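PDB 2IMH: hypothetical protein UNP Q5LQD5_SILPO from Silicibacter pomeroyi, which is of unknown function and belongs to the DUF1028 family. Local coordinates for residues A[43-57]-A[74-88]. Residues are numbered along the deposited sequence; the frame is centred on the assembly and turned at random. Where two conformers were deposited one is given.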
ATOM      1  N   ALA A  43       5.716   1.362  -3.455  1.00 15.91           N
ATOM      2  CA  ALA A  43       5.823   2.070  -2.178  1.00 15.24           C
ATOM      3  C   ALA A  43       7.108   2.859  -2.280  1.00 15.95           C
ATOM      4  O   ALA A  43       8.179   2.260  -2.339  1.00 16.06           O
ATOM      5  CB  ALA A  43       5.902   1.060  -1.005  1.00 15.84           C
ATOM      6  N   SER A  44       7.004   4.186  -2.332  1.00 15.69           N
ATOM      7  CA  SER A  44       8.200   5.021  -2.482  1.00 16.13           C
ATOM      8  C   SER A  44       8.361   5.837  -1.206  1.00 16.29           C
ATOM      9  O   SER A  44       7.471   6.606  -0.842  1.00 16.39           O
ATOM     10  CB  SER A  44       8.070   5.910  -3.721  1.00 16.88           C
ATOM     11  OG  SER A  44       9.190   6.790  -3.861  1.00 17.36           O
ATOM     12  N   GLN A  45       9.493   5.659  -0.523  1.00 15.68           N
ATOM     13  CA  GLN A  45       9.633   6.186   0.840  1.00 16.20           C
ATOM     14  C   GLN A  45      11.101   6.500   1.126  1.00 15.98           C
ATOM     15  O   GLN A  45      11.897   6.688   0.185  1.00 16.41           O
ATOM     16  CB  GLN A  45       9.061   5.174   1.855  1.00 15.06           C
ATOM     17  CG  GLN A  45       9.683   3.789   1.764  1.00 15.07           C
ATOM     18  CD  GLN A  45       8.788   2.683   2.329  1.00 16.35           C
ATOM     19  OE1 GLN A  45       7.589   2.650   2.051  1.00 17.36           O
ATOM     20  NE2 GLN A  45       9.379   1.767   3.114  1.00 16.35           N
ATOM     21  N   GLY A  46      11.447   6.547   2.409  1.00 16.96           N
ATOM     22  CA  GLY A  46      12.838   6.808   2.821  1.00 17.43           C
ATOM     23  C   GLY A  46      13.051   8.226   3.317  1.00 18.01           C
ATOM     24  O   GLY A  46      12.090   8.987   3.513  1.00 18.25           O
ATOM     25  N   ALA A  47      14.321   8.587   3.510  1.00 17.83           N
ATOM     26  CA  ALA A  47      14.674   9.841   4.169  1.00 18.30           C
ATOM     27  C   ALA A  47      14.250  11.057   3.371  1.00 18.63           C
ATOM     28  O   ALA A  47      13.762  12.051   3.948  1.00 18.59           O
ATOM     29  CB  ALA A  47      16.182   9.875   4.464  1.00 17.19           C
ATOM     30  N   ALA A  48      14.443  10.965   2.051  1.00 17.86           N
ATOM     31  CA  ALA A  48      14.076  12.009   1.113  1.00 17.92           C
ATOM     32  C   ALA A  48      13.315  11.310  -0.017  1.00 17.76           C
ATOM     33  O   ALA A  48      13.878  11.009  -1.077  1.00 17.79           O
ATOM     34  CB  ALA A  48      15.319  12.702   0.582  1.00 18.07           C
ATOM     35  N   PRO A  49      12.024  11.046   0.215  1.00 17.81           N
ATOM     36  CA  PRO A  49      11.244  10.233  -0.729  1.00 17.53           C
ATOM     37  C   PRO A  49      11.039  10.931  -2.075  1.00 17.45           C
ATOM     38  O   PRO A  49      10.868  12.153  -2.129  1.00 17.18           O
ATOM     39  CB  PRO A  49       9.903  10.061  -0.007  1.00 17.83           C
ATOM     40  CG  PRO A  49       9.793  11.269   0.887  1.00 18.19           C
ATOM     41  CD  PRO A  49      11.217  11.478   1.370  1.00 17.66           C
ATOM     42  N   SER A  50      11.055  10.147  -3.152  1.00 16.95           N
ATOM     43  CA  SER A  50      10.825  10.655  -4.486  1.00 17.32           C
ATOM     44  C   SER A  50       9.448  10.240  -4.980  1.00 17.25           C
ATOM     45  O   SER A  50       9.216   9.046  -5.230  1.00 17.32           O
ATOM     46  CB  SER A  50      11.866  10.086  -5.458  1.00 17.42           C
ATOM     47  OG  SER A  50      11.551  10.396  -6.815  1.00 16.71           O
ATOM     48  N   THR A  51       8.551  11.206  -5.145  1.00 17.20           N
ATOM     49  CA  THR A  51       7.261  10.897  -5.780  1.00 16.91           C
ATOM     50  C   THR A  51       7.484  10.333  -7.190  1.00 17.51           C
ATOM     51  O   THR A  51       6.771   9.432  -7.640  1.00 17.54           O
ATOM     52  CB  THR A  51       6.359  12.134  -5.859  1.00 17.24           C
ATOM     53  OG1 THR A  51       7.053  13.184  -6.540  1.00 17.97           O
ATOM     54  CG2 THR A  51       5.984  12.603  -4.451  1.00 17.02           C
ATOM     55  N   PHE A  52       8.507  10.831  -7.878  1.00 16.79           N
ATOM     56  CA  PHE A  52       8.838  10.334  -9.214  1.00 16.99           C
ATOM     57  C   PHE A  52       9.099   8.840  -9.243  1.00 17.01           C
ATOM     58  O   PHE A  52       8.589   8.131 -10.123  1.00 16.81           O
ATOM     59  CB  PHE A  52      10.011  11.126  -9.770  1.00 17.33           C
ATOM     60  CG  PHE A  52       9.772  12.606  -9.700  1.00 18.82           C
ATOM     61  CD1 PHE A  52       8.924  13.219 -10.616  1.00 20.26           C
ATOM     62  CD2 PHE A  52      10.310  13.362  -8.656  1.00 17.67           C
ATOM     63  CE1 PHE A  52       8.662  14.594 -10.540  1.00 18.94           C
ATOM     64  CE2 PHE A  52      10.040  14.737  -8.561  1.00 19.05           C
ATOM     65  CZ  PHE A  52       9.226  15.350  -9.507  1.00 19.54           C
ATOM     66  N   TRP A  53       9.892   8.360  -8.290  1.00 16.37           N
ATOM     67  CA  TRP A  53      10.214   6.944  -8.243  1.00 16.36           C
ATOM     68  C   TRP A  53       8.939   6.119  -8.214  1.00 16.13           C
ATOM     69  O   TRP A  53       8.845   5.095  -8.884  1.00 16.87           O
ATOM     70  CB  TRP A  53      10.992   6.662  -6.980  1.00 16.27           C
ATOM     71  CG  TRP A  53      12.475   6.907  -7.096  1.00 15.66           C
ATOM     72  CD1 TRP A  53      13.130   7.641  -8.041  1.00 17.42           C
ATOM     73  CD2 TRP A  53      13.458   6.456  -6.176  1.00 15.89           C
ATOM     74  NE1 TRP A  53      14.493   7.634  -7.786  1.00 17.04           N
ATOM     75  CE2 TRP A  53      14.715   6.916  -6.639  1.00 16.21           C
ATOM     76  CE3 TRP A  53      13.407   5.688  -5.002  1.00 15.92           C
ATOM     77  CZ2 TRP A  53      15.911   6.635  -5.964  1.00 16.89           C
ATOM     78  CZ3 TRP A  53      14.600   5.398  -4.336  1.00 17.66           C
ATOM     79  CH2 TRP A  53      15.839   5.871  -4.833  1.00 16.28           C
ATOM     80  N   GLY A  54       7.971   6.564  -7.415  1.00 16.60           N
ATOM     81  CA  GLY A  54       6.738   5.775  -7.214  1.00 16.54           C
ATOM     82  C   GLY A  54       5.935   5.645  -8.495  1.00 17.48           C
ATOM     83  O   GLY A  54       5.344   4.600  -8.765  1.00 17.54           O
ATOM     84  N   GLU A  55       5.882   6.723  -9.262  1.00 17.79           N
ATOM     85  CA  GLU A  55       5.148   6.729 -10.527  1.00 19.12           C
ATOM     86  C   GLU A  55       5.938   6.012 -11.624  1.00 18.28           C
ATOM     87  O   GLU A  55       5.404   5.181 -12.354  1.00 18.30           O
ATOM     88  CB  GLU A  55       4.868   8.177 -10.962  1.00 19.08           C
ATOM     89  CG  GLU A  55       3.971   8.958 -10.000  1.00 21.06           C
ATOM     90  CD  GLU A  55       3.711  10.408 -10.438  1.00 23.94           C
ATOM     91  OE1 GLU A  55       4.404  10.906 -11.357  1.00 29.87           O
ATOM     92  OE2 GLU A  55       2.801  11.046  -9.852  1.00 27.83           O
ATOM     93  N   GLU A  56       7.218   6.358 -11.762  1.00 17.50           N
ATOM     94  CA  GLU A  56       8.028   5.810 -12.839  1.00 17.65           C
ATOM     95  C   GLU A  56       8.202   4.300 -12.764  1.00 16.76           C
ATOM     96  O   GLU A  56       8.173   3.616 -13.798  1.00 17.01           O
ATOM     97  CB  GLU A  56       9.380   6.531 -12.897  1.00 18.75           C
ATOM     98  CG  GLU A  56       9.171   7.964 -13.336  1.00 21.19           C
ATOM     99  CD  GLU A  56      10.456   8.773 -13.424  1.00 27.97           C
ATOM    100  OE1 GLU A  56      11.549   8.164 -13.418  1.00 30.75           O
ATOM    101  OE2 GLU A  56      10.351  10.021 -13.517  1.00 29.32           O
ATOM    102  N   VAL A  57       8.370   3.760 -11.563  1.00 15.78           N
ATOM    103  CA  VAL A  57       8.530   2.295 -11.443  1.00 15.64           C
ATOM    104  C   VAL A  57       7.309   1.542 -11.975  1.00 15.69           C
ATOM    105  O   VAL A  57       7.460   0.468 -12.565  1.00 16.50           O
ATOM    106  CB  VAL A  57       8.915   1.867 -10.000  1.00 15.20           C
ATOM    107  CG1 VAL A  57       7.715   1.841  -9.075  1.00 15.96           C
ATOM    108  CG2 VAL A  57       9.638   0.533  -9.992  1.00 17.21           C
ATOM    109  N   VAL A  74      14.989   2.701 -12.217  1.00 24.19           N
ATOM    110  CA  VAL A  74      14.552   3.943 -11.621  1.00 23.54           C
ATOM    111  C   VAL A  74      15.606   4.495 -10.662  1.00 23.17           C
ATOM    112  O   VAL A  74      15.932   5.678 -10.719  1.00 23.22           O
ATOM    113  CB  VAL A  74      13.201   3.744 -10.909  1.00 23.97           C
ATOM    114  CG1 VAL A  74      12.875   4.921 -10.022  1.00 25.16           C
ATOM    115  CG2 VAL A  74      12.137   3.522 -11.945  1.00 23.28           C
ATOM    116  N   THR A  75      16.140   3.636  -9.802  1.00 22.80           N
ATOM    117  CA  THR A  75      17.030   4.097  -8.739  1.00 23.74           C
ATOM    118  C   THR A  75      18.425   4.441  -9.269  1.00 24.24           C
ATOM    119  O   THR A  75      19.051   5.399  -8.785  1.00 24.15           O
ATOM    120  CB  THR A  75      17.132   3.075  -7.605  1.00 23.42           C
ATOM    121  OG1 THR A  75      17.615   1.831  -8.119  1.00 24.57           O
ATOM    122  CG2 THR A  75      15.768   2.873  -6.939  1.00 22.71           C
ATOM    123  N   SER A  76      18.895   3.674 -10.260  1.00 24.95           N
ATOM    124  CA  SER A  76      20.238   3.853 -10.833  0.50 25.53           C
ATOM    125  C   SER A  76      20.422   5.222 -11.475  1.00 26.12           C
ATOM    126  O   SER A  76      21.532   5.781 -11.467  1.00 27.06           O
ATOM    127  CB  SER A  76      20.557   2.750 -11.855  0.50 25.24           C
ATOM    128  OG  SER A  76      19.835   2.931 -13.064  0.50 24.05           O
ATOM    129  N   GLN A  77      19.339   5.751 -12.039  1.00 25.97           N
ATOM    130  CA  GLN A  77      19.293   7.039 -12.747  0.50 26.31           C
ATOM    131  C   GLN A  77      19.358   8.236 -11.807  1.00 25.72           C
ATOM    132  O   GLN A  77      19.424   9.381 -12.254  1.00 26.46           O
ATOM    133  CB  GLN A  77      17.965   7.169 -13.508  0.50 26.34           C
ATOM    134  CG  GLN A  77      17.804   6.346 -14.779  0.50 27.37           C
ATOM    135  CD  GLN A  77      16.461   6.604 -15.448  0.50 27.66           C
ATOM    136  OE1 GLN A  77      16.394   7.220 -16.515  0.50 30.51           O
ATOM    137  NE2 GLN A  77      15.380   6.158 -14.809  0.50 28.10           N
ATOM    138  N   ASP A  78      19.277   7.982 -10.506  1.00 24.47           N
ATOM    139  CA  ASP A  78      19.101   9.069  -9.538  1.00 23.23           C
ATOM    140  C   ASP A  78      20.330   9.176  -8.656  1.00 22.31           C
ATOM    141  O   ASP A  78      20.598   8.273  -7.868  1.00 21.89           O
ATOM    142  CB  ASP A  78      17.846   8.767  -8.702  1.00 22.52           C
ATOM    143  CG  ASP A  78      17.481   9.864  -7.715  1.00 22.42           C
ATOM    144  OD1 ASP A  78      18.325  10.739  -7.365  1.00 21.01           O
ATOM    145  OD2 ASP A  78      16.305   9.812  -7.264  1.00 21.06           O
ATOM    146  N   SER A  79      21.054  10.297  -8.766  1.00 22.46           N
ATOM    147  CA  SER A  79      22.273  10.501  -7.975  1.00 22.19           C
ATOM    148  C   SER A  79      22.023  10.590  -6.475  1.00 21.55           C
ATOM    149  O   SER A  79      22.953  10.401  -5.677  1.00 21.57           O
ATOM    150  CB  SER A  79      23.031  11.750  -8.441  1.00 22.76           C
ATOM    151  OG  SER A  79      22.250  12.920  -8.243  1.00 23.87           O
ATOM    152  N   GLY A  80      20.774  10.886  -6.096  1.00 20.16           N
ATOM    153  CA  GLY A  80      20.399  10.995  -4.704  1.00 20.18           C
ATOM    154  C   GLY A  80      19.811   9.725  -4.141  1.00 19.77           C
ATOM    155  O   GLY A  80      19.239   9.742  -3.063  1.00 19.39           O
ATOM    156  N   ARG A  81      19.958   8.619  -4.870  1.00 20.15           N
ATOM    157  CA  ARG A  81      19.321   7.348  -4.500  1.00 20.71           C
ATOM    158  C   ARG A  81      19.592   6.861  -3.071  1.00 19.83           C
ATOM    159  O   ARG A  81      18.749   6.199  -2.459  1.00 18.65           O
ATOM    160  CB  ARG A  81      19.704   6.244  -5.507  1.00 20.58           C
ATOM    161  CG  ARG A  81      21.145   5.732  -5.374  1.00 22.85           C
ATOM    162  CD  ARG A  81      21.581   4.851  -6.562  1.00 24.54           C
ATOM    163  NE  ARG A  81      21.828   5.637  -7.766  1.00 31.98           N
ATOM    164  CZ  ARG A  81      22.958   6.293  -8.034  1.00 32.87           C
ATOM    165  NH1 ARG A  81      23.982   6.260  -7.192  1.00 34.69           N
ATOM    166  NH2 ARG A  81      23.059   6.988  -9.157  1.00 35.50           N
ATOM    167  N   ALA A  82      20.778   7.166  -2.535  1.00 19.32           N
ATOM    168  CA  ALA A  82      21.136   6.665  -1.206  1.00 19.27           C
ATOM    169  C   ALA A  82      20.170   7.146  -0.117  1.00 18.92           C
ATOM    170  O   ALA A  82      20.075   6.539   0.951  1.00 19.64           O
ATOM    171  CB  ALA A  82      22.576   7.076  -0.858  1.00 19.01           C
ATOM    172  N   TYR A  83      19.464   8.243  -0.392  1.00 18.54           N
ATOM    173  CA  TYR A  83      18.566   8.855   0.588  1.00 19.48           C
ATOM    174  C   TYR A  83      17.110   8.411   0.466  1.00 18.51           C
ATOM    175  O   TYR A  83      16.213   9.031   1.042  1.00 18.77           O
ATOM    176  CB  TYR A  83      18.650  10.370   0.502  1.00 20.86           C
ATOM    177  CG  TYR A  83      19.958  10.879   1.051  1.00 22.96           C
ATOM    178  CD1 TYR A  83      20.049  11.344   2.361  1.00 24.18           C
ATOM    179  CD2 TYR A  83      21.114  10.844   0.273  1.00 24.30           C
ATOM    180  CE1 TYR A  83      21.268  11.792   2.879  1.00 25.61           C
ATOM    181  CE2 TYR A  83      22.331  11.281   0.775  1.00 25.08           C
ATOM    182  CZ  TYR A  83      22.399  11.757   2.076  1.00 25.00           C
ATOM    183  OH  TYR A  83      23.607  12.200   2.583  1.00 27.00           O
ATOM    184  N   ARG A  84      16.871   7.330  -0.270  1.00 18.31           N
ATOM    185  CA  ARG A  84      15.476   6.894  -0.448  1.00 16.93           C
ATOM    186  C   ARG A  84      15.355   5.388  -0.608  1.00 17.26           C
ATOM    187  O   ARG A  84      16.366   4.671  -0.624  1.00 16.65           O
ATOM    188  CB  ARG A  84      14.756   7.674  -1.566  1.00 17.22           C
ATOM    189  CG  ARG A  84      15.670   8.502  -2.494  1.00 15.87           C
ATOM    190  CD  ARG A  84      14.883   9.216  -3.586  1.00 17.20           C
ATOM    191  NE  ARG A  84      15.753  10.071  -4.402  1.00 19.04           N
ATOM    192  CZ  ARG A  84      16.206  11.264  -4.012  1.00 18.75           C
ATOM    193  NH1 ARG A  84      15.860  11.767  -2.824  1.00 16.62           N
ATOM    194  NH2 ARG A  84      16.997  11.956  -4.813  1.00 17.01           N
ATOM    195  N   GLN A  85      14.114   4.915  -0.700  1.00 16.67           N
ATOM    196  CA  GLN A  85      13.816   3.503  -0.595  1.00 16.35           C
ATOM    197  C   GLN A  85      12.589   3.243  -1.477  1.00 16.15           C
ATOM    198  O   GLN A  85      11.670   4.055  -1.497  1.00 16.80           O
ATOM    199  CB  GLN A  85      13.501   3.153   0.860  1.00 16.16           C
ATOM    200  CG  GLN A  85      13.156   1.691   1.093  1.00 16.05           C
ATOM    201  CD  GLN A  85      12.998   1.351   2.565  1.00 15.77           C
ATOM    202  OE1 GLN A  85      12.328   2.059   3.316  1.00 15.58           O
ATOM    203  NE2 GLN A  85      13.609   0.240   2.978  1.00 15.67           N
ATOM    204  N   LEU A  86      12.607   2.141  -2.215  1.00 16.39           N
ATOM    205  CA  LEU A  86      11.565   1.859  -3.198  1.00 15.54           C
ATOM    206  C   LEU A  86      11.228   0.379  -3.233  1.00 16.03           C
ATOM    207  O   LEU A  86      12.115  -0.477  -3.198  1.00 15.89           O
ATOM    208  CB  LEU A  86      12.035   2.297  -4.600  1.00 15.16           C
ATOM    209  CG  LEU A  86      11.019   2.119  -5.746  1.00 14.77           C
ATOM    210  CD1 LEU A  86       9.790   3.003  -5.504  1.00 15.74           C
ATOM    211  CD2 LEU A  86      11.651   2.427  -7.109  1.00 15.94           C
ATOM    212  N   ALA A  87       9.937   0.077  -3.297  1.00 14.68           N
ATOM    213  CA  ALA A  87       9.503  -1.304  -3.417  1.00 14.91           C
ATOM    214  C   ALA A  87       8.438  -1.335  -4.495  1.00 14.79           C
ATOM    215  O   ALA A  87       7.664  -0.378  -4.656  1.00 14.87           O
ATOM    216  CB  ALA A  87       8.929  -1.801  -2.113  1.00 14.89           C
ATOM    217  N   ALA A  88       8.411  -2.408  -5.262  1.00 15.20           N
ATOM    218  CA  ALA A  88       7.448  -2.501  -6.358  1.00 14.83           C
ATOM    219  C   ALA A  88       7.043  -3.936  -6.530  1.00 15.68           C
ATOM    220  O   ALA A  88       7.864  -4.840  -6.357  1.00 15.98           O
ATOM    221  CB  ALA A  88       8.053  -1.991  -7.663  1.00 15.55           C
TER
HETATM  222  O   HOH W   1      12.576   5.908 -14.767  1.00 36.96           O
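The indole of Trp53 is sandwiched between methyl groups and the shaft of Arg84. Thr75 CG2 sits over one face of the six-membered ring, and on that side Val74 CG1 lies 3.4 Å from Trp53 CD1. Arg84 CD covers the opposite face, 3.6 Å from the six-ring centroid of Trp53, beside Ser50 CB. Trp53 CG stands anti to its carbonyl carbon (chi1 -85°), which swings the indole into this slot, where Leu86 CB meets Trp53 CE3 at 3.7 Å.

Extended from CG to NE, Arg84 passes the indole with its guanidinium plane 77° from the ring. Arg84 NH1 donates to Ala48 O at 2.7 Å, nearly in the guanidinium plane. Asp78 is gripped side-on, Arg84 NE reaching Asp78 OD2 at 2.9 Å in a salt bridge and Arg84 NH2 binding Asp78 OD1, which takes a second bond from Gly80 N in an Asx turn.

Beyond, the axes of antiparallel strand segments 43-45 and 85-88 approach to 4.9 Å. Gln45 NE2 donates to Gln85 OE1 (3.0 Å) from above that amide's plane, the two amides being 72° apart; Ser6 OG bonds to Gln45 OE1 and Thr99 OG1 to Gln85 NE2. On the face bearing Ser44 and Leu86, Val57 CG2 meets Leu86 CD2. The arrangement is an alpha/beta layer packing: helices 51-62 and 67-76, linking adjacent strands 40-45 and 85-90, cover one face of the four-stranded antiparallel sheet.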